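PDB 4WOY: mitochondrial dynamics protein MID49 from Mus musculus, which is required for mitochondrial fission, promotes recruitment of the dynamin-related GTPase Drp1 to the mitochondrial surface and regulates its GTPase activity. Local coordinates for residues A[65-77]-A[171-183]. The protein carries 1 engineered substitution. Numbering follows the deposited sequence.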
loop_
_atom_site.group_PDB
_atom_site.type_symbol
_atom_site.label_atom_id
_atom_site.label_comp_id
_atom_site.label_asym_id
_atom_site.label_seq_id
_atom_site.Cartn_x
_atom_site.Cartn_y
_atom_site.Cartn_z
ATOM N N THR A 65 10.416 2.109 8.114
ATOM C CA THR A 65 9.345 3.061 7.853
ATOM C C THR A 65 9.562 3.803 6.543
ATOM O O THR A 65 9.106 4.933 6.392
ATOM C CB THR A 65 9.218 4.092 9.007
ATOM O OG1 THR A 65 10.509 4.653 9.297
ATOM C CG2 THR A 65 8.704 3.422 10.253
ATOM N N ALA A 66 10.270 3.169 5.608
ATOM C CA ALA A 66 10.506 3.753 4.284
ATOM C C ALA A 66 9.182 4.004 3.605
ATOM O O ALA A 66 8.965 5.067 3.027
ATOM C CB ALA A 66 11.366 2.840 3.431
ATOM N N GLU A 67 8.297 3.014 3.699
ATOM C CA GLU A 67 6.940 3.118 3.183
ATOM C C GLU A 67 5.983 3.563 4.279
ATOM O O GLU A 67 6.325 3.559 5.477
ATOM C CB GLU A 67 6.461 1.771 2.641
ATOM C CG GLU A 67 7.393 1.127 1.666
ATOM C CD GLU A 67 7.468 1.890 0.377
ATOM O OE1 GLU A 67 6.435 2.469 -0.027
ATOM O OE2 GLU A 67 8.550 1.881 -0.248
ATOM N N HIS A 68 4.772 3.915 3.865
ATOM C CA HIS A 68 3.695 4.185 4.808
ATOM C C HIS A 68 3.466 2.974 5.691
ATOM O O HIS A 68 3.790 1.838 5.324
ATOM C CB HIS A 68 2.384 4.517 4.088
ATOM C CG HIS A 68 2.385 5.853 3.431
ATOM N ND1 HIS A 68 3.432 6.737 3.542
ATOM C CD2 HIS A 68 1.458 6.464 2.646
ATOM C CE1 HIS A 68 3.164 7.833 2.854
ATOM N NE2 HIS A 68 1.967 7.690 2.310
ATOM N N VAL A 69 2.923 3.233 6.867
ATOM C CA VAL A 69 2.473 2.192 7.752
ATOM C C VAL A 69 0.945 2.145 7.632
ATOM O O VAL A 69 0.254 3.155 7.862
ATOM C CB VAL A 69 2.927 2.452 9.182
ATOM C CG1 VAL A 69 2.422 1.349 10.131
ATOM C CG2 VAL A 69 4.445 2.615 9.214
ATOM N N ARG A 70 0.424 0.992 7.224
ATOM C CA ARG A 70 -1.016 0.861 7.034
ATOM C C ARG A 70 -1.739 0.730 8.373
ATOM O O ARG A 70 -1.327 -0.030 9.256
ATOM C CB ARG A 70 -1.335 -0.324 6.116
ATOM C CG ARG A 70 -0.203 -0.637 5.159
ATOM C CD ARG A 70 -0.650 -1.133 3.788
ATOM N NE ARG A 70 -1.673 -2.161 3.856
ATOM C CZ ARG A 70 -2.424 -2.511 2.818
ATOM N NH1 ARG A 70 -2.251 -1.929 1.634
ATOM N NH2 ARG A 70 -3.348 -3.443 2.964
ATOM N N LEU A 71 -2.782 1.533 8.534
ATOM C CA LEU A 71 -3.682 1.405 9.658
ATOM C C LEU A 71 -5.051 1.021 9.074
ATOM O O LEU A 71 -5.780 1.862 8.515
ATOM C CB LEU A 71 -3.726 2.699 10.457
ATOM C CG LEU A 71 -4.275 2.574 11.867
ATOM C CD1 LEU A 71 -3.502 1.485 12.583
ATOM C CD2 LEU A 71 -4.156 3.891 12.615
ATOM N N LEU A 72 -5.362 -0.271 9.173
ATOM C CA LEU A 72 -6.565 -0.837 8.579
ATOM C C LEU A 72 -7.729 -0.700 9.537
ATOM O O LEU A 72 -7.618 -1.099 10.689
ATOM C CB LEU A 72 -6.369 -2.309 8.242
ATOM C CG LEU A 72 -5.262 -2.711 7.281
ATOM C CD1 LEU A 72 -5.489 -4.131 6.780
ATOM C CD2 LEU A 72 -5.160 -1.722 6.134
ATOM N N ALA A 73 -8.821 -0.100 9.060
ATOM C CA ALA A 73 -10.081 -0.015 9.796
ATOM C C ALA A 73 -11.165 -0.781 9.011
ATOM O O ALA A 73 -11.757 -0.243 8.072
ATOM C CB ALA A 73 -10.487 1.452 10.034
ATOM N N PRO A 74 -11.383 -2.060 9.362
ATOM C CA PRO A 74 -12.321 -2.892 8.588
ATOM C C PRO A 74 -13.784 -2.590 8.869
ATOM O O PRO A 74 -14.207 -2.553 10.014
ATOM C CB PRO A 74 -11.965 -4.321 9.012
ATOM C CG PRO A 74 -11.313 -4.176 10.363
ATOM C CD PRO A 74 -10.614 -2.844 10.351
ATOM N N LEU A 75 -14.543 -2.362 7.804
ATOM C CA LEU A 75 -15.984 -2.237 7.914
ATOM C C LEU A 75 -16.555 -3.623 8.122
ATOM O O LEU A 75 -16.085 -4.578 7.487
ATOM C CB LEU A 75 -16.574 -1.606 6.655
ATOM C CG LEU A 75 -16.456 -0.096 6.468
ATOM C CD1 LEU A 75 -15.055 0.299 5.985
ATOM C CD2 LEU A 75 -17.560 0.372 5.522
ATOM N N GLU A 76 -17.511 -3.768 9.037
ATOM C CA GLU A 76 -18.187 -5.057 9.149
ATOM C C GLU A 76 -19.509 -4.965 8.411
ATOM O O GLU A 76 -20.469 -4.406 8.931
ATOM C CB GLU A 76 -18.394 -5.466 10.607
ATOM C CG GLU A 76 -17.067 -5.725 11.313
ATOM C CD GLU A 76 -17.186 -5.960 12.793
ATOM O OE1 GLU A 76 -18.280 -5.745 13.376
ATOM O OE2 GLU A 76 -16.161 -6.377 13.371
ATOM N N LEU A 77 -19.551 -5.507 7.195
ATOM C CA LEU A 77 -20.768 -5.456 6.392
ATOM C C LEU A 77 -21.708 -6.642 6.710
ATOM O O LEU A 77 -21.250 -7.758 6.951
ATOM C CB LEU A 77 -20.412 -5.434 4.903
ATOM C CG LEU A 77 -19.595 -4.240 4.394
ATOM C CD1 LEU A 77 -19.319 -4.335 2.889
ATOM C CD2 LEU A 77 -20.305 -2.943 4.730
ATOM N N CYS A 171 15.631 9.459 16.274
ATOM C CA CYS A 171 15.935 9.197 14.900
ATOM C C CYS A 171 14.832 8.471 14.151
ATOM O O CYS A 171 15.119 7.513 13.435
ATOM C CB CYS A 171 17.215 8.375 14.823
ATOM S SG CYS A 171 18.654 9.100 15.626
ATOM N N LEU A 172 13.586 8.916 14.286
ATOM C CA LEU A 172 12.502 8.254 13.556
ATOM C C LEU A 172 11.490 9.260 13.079
ATOM O O LEU A 172 11.285 10.244 13.724
ATOM C CB LEU A 172 11.808 7.232 14.435
ATOM C CG LEU A 172 11.291 6.116 13.569
ATOM C CD1 LEU A 172 12.456 5.226 13.184
ATOM C CD2 LEU A 172 10.200 5.365 14.332
ATOM N N GLU A 173 10.901 9.019 11.918
ATOM C CA GLU A 173 9.774 9.783 11.394
ATOM C C GLU A 173 8.934 8.809 10.633
ATOM O O GLU A 173 9.514 7.992 9.925
ATOM C CB GLU A 173 10.233 10.885 10.451
ATOM C CG GLU A 173 10.670 12.160 11.100
ATOM C CD GLU A 173 11.305 13.112 10.098
ATOM O OE1 GLU A 173 11.729 12.641 9.020
ATOM O OE2 GLU A 173 11.414 14.321 10.392
ATOM N N PHE A 174 7.607 8.876 10.712
ATOM C CA PHE A 174 6.826 8.117 9.732
ATOM C C PHE A 174 5.362 8.502 9.554
ATOM O O PHE A 174 4.812 9.322 10.282
ATOM C CB PHE A 174 6.899 6.621 10.030
ATOM C CG PHE A 174 6.260 6.218 11.307
ATOM C CD1 PHE A 174 6.975 6.238 12.486
ATOM C CD2 PHE A 174 4.946 5.784 11.328
ATOM C CE1 PHE A 174 6.401 5.843 13.667
ATOM C CE2 PHE A 174 4.355 5.396 12.516
ATOM C CZ PHE A 174 5.091 5.418 13.682
ATOM N N THR A 175 4.742 7.869 8.562
ATOM C CA THR A 175 3.391 8.178 8.159
ATOM C C THR A 175 2.440 7.000 8.340
ATOM O O THR A 175 2.763 5.876 7.984
ATOM C CB THR A 175 3.371 8.607 6.709
ATOM O OG1 THR A 175 4.260 9.715 6.550
ATOM C CG2 THR A 175 1.969 9.022 6.288
ATOM N N LEU A 176 1.272 7.265 8.914
ATOM C CA LEU A 176 0.231 6.264 9.011
ATOM C C LEU A 176 -0.815 6.544 7.931
ATOM O O LEU A 176 -1.292 7.678 7.783
ATOM C CB LEU A 176 -0.420 6.262 10.393
ATOM C CG LEU A 176 0.363 5.632 11.549
ATOM C CD1 LEU A 176 -0.182 6.143 12.878
ATOM C CD2 LEU A 176 0.317 4.110 11.523
ATOM N N ALA A 177 -1.136 5.529 7.141
ATOM C CA ALA A 177 -2.244 5.667 6.197
ATOM C C ALA A 177 -3.466 5.022 6.818
ATOM O O ALA A 177 -3.498 3.799 7.021
ATOM C CB ALA A 177 -1.915 5.039 4.844
ATOM N N VAL A 178 -4.464 5.833 7.154
ATOM C CA VAL A 178 -5.678 5.291 7.747
ATOM C C VAL A 178 -6.553 4.756 6.631
ATOM O O VAL A 178 -7.034 5.523 5.793
ATOM C CB VAL A 178 -6.449 6.330 8.545
ATOM C CG1 VAL A 178 -7.647 5.683 9.194
ATOM C CG2 VAL A 178 -5.545 6.974 9.584
ATOM N N LEU A 179 -6.729 3.433 6.608
ATOM C CA LEU A 179 -7.425 2.784 5.507
ATOM C C LEU A 179 -8.696 2.090 5.944
ATOM O O LEU A 179 -8.642 1.054 6.619
ATOM C CB LEU A 179 -6.511 1.769 4.830
ATOM C CG LEU A 179 -5.188 2.306 4.298
ATOM C CD1 LEU A 179 -4.241 1.141 4.040
ATOM C CD2 LEU A 179 -5.403 3.134 3.014
ATOM N N MET A 180 -9.840 2.641 5.538
ATOM C CA MET A 180 -11.119 1.931 5.747
ATOM C C MET A 180 -11.250 0.849 4.676
ATOM O O MET A 180 -11.136 1.134 3.486
ATOM C CB MET A 180 -12.320 2.886 5.706
ATOM C CG MET A 180 -12.476 3.756 6.972
ATOM S SD MET A 180 -13.739 5.033 6.844
ATOM C CE MET A 180 -13.159 6.005 5.455
ATOM N N VAL A 181 -11.445 -0.394 5.087
ATOM C CA VAL A 181 -11.344 -1.489 4.143
ATOM C C VAL A 181 -12.528 -2.445 4.224
ATOM O O VAL A 181 -13.167 -2.568 5.281
ATOM C CB VAL A 181 -10.018 -2.258 4.341
ATOM C CG1 VAL A 181 -8.821 -1.304 4.209
ATOM C CG2 VAL A 181 -9.976 -2.951 5.697
ATOM N N VAL A 182 -12.852 -3.064 3.079
ATOM C CA VAL A 182 -13.818 -4.178 3.022
ATOM C C VAL A 182 -13.102 -5.394 2.375
ATOM O O VAL A 182 -12.132 -5.203 1.603
ATOM C CB VAL A 182 -15.117 -3.798 2.238
ATOM C CG1 VAL A 182 -15.737 -2.514 2.775
ATOM C CG2 VAL A 182 -14.843 -3.630 0.797
ATOM N N PRO A 183 -13.571 -6.641 2.665
ATOM C CA PRO A 183 -12.860 -7.886 2.288
ATOM C C PRO A 183 -12.612 -8.215 0.801
ATOM O O PRO A 183 -11.725 -9.022 0.552
ATOM C CB PRO A 183 -13.736 -8.986 2.904
ATOM C CG PRO A 183 -14.363 -8.342 4.085
ATOM C CD PRO A 183 -14.648 -6.916 3.633
HETATM O O HOH W 1 6.290 6.216 6.904
#
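Strands 69-74 and 173-182 form a parallel pair inside the mixed sheet of the domain, which is predicted to face the cytosol, with Val69 opposite Leu176 and Pro74 opposite Val181. Seven backbone hydrogen bonds join them. They begin with Val69 N to Thr175 O (2.9 Å) and end with Leu75 N to Val181 O (2.9 Å). Between these, Leu71 bonds through both N and O, to Ala177 O and Leu179 N. One water links the two segments, donating to Glu67 O and accepting from Thr175 N.

Val69, Leu71, Leu176 and Val178 share one face of the sheet, where Leu71 touches Ala32 of helix 18-42. Val69 splits its two methyls. CG1, anti to the backbone N (chi1 179°), lies beside Leu176 CD2 at 3.7 Å, while CG2 reaches Phe174 CD2 at 3.8 Å. In the loop leading to strand 69-74, the Thr65 side chain crosses that of Phe174 at about a right angle, its CB 3.6 Å from Phe174 CB. The two strands belong to the nucleotidyltransferase-like fold of the MID49/MID51 family.

On the other face, Leu179 CD1 packs 3.7 Å from Leu72 CD2. The same methyl sits over one face of the Arg70 guanidinium, toward its rim. Arg70 NH2 makes a salt bridge to Asp208. At the start of the pair, Thr175 CG2 lies over a face of the His68 ring, a CH-pi contact 4.0 Å from the centroid. From just past the last bridge, Leu75 CD1 reaches back to Met180 CB at 3.8 Å, and Val182 CG1 touches both Leu75 CB and Leu77 CD1. Trp115 packs against Leu75 and Leu77.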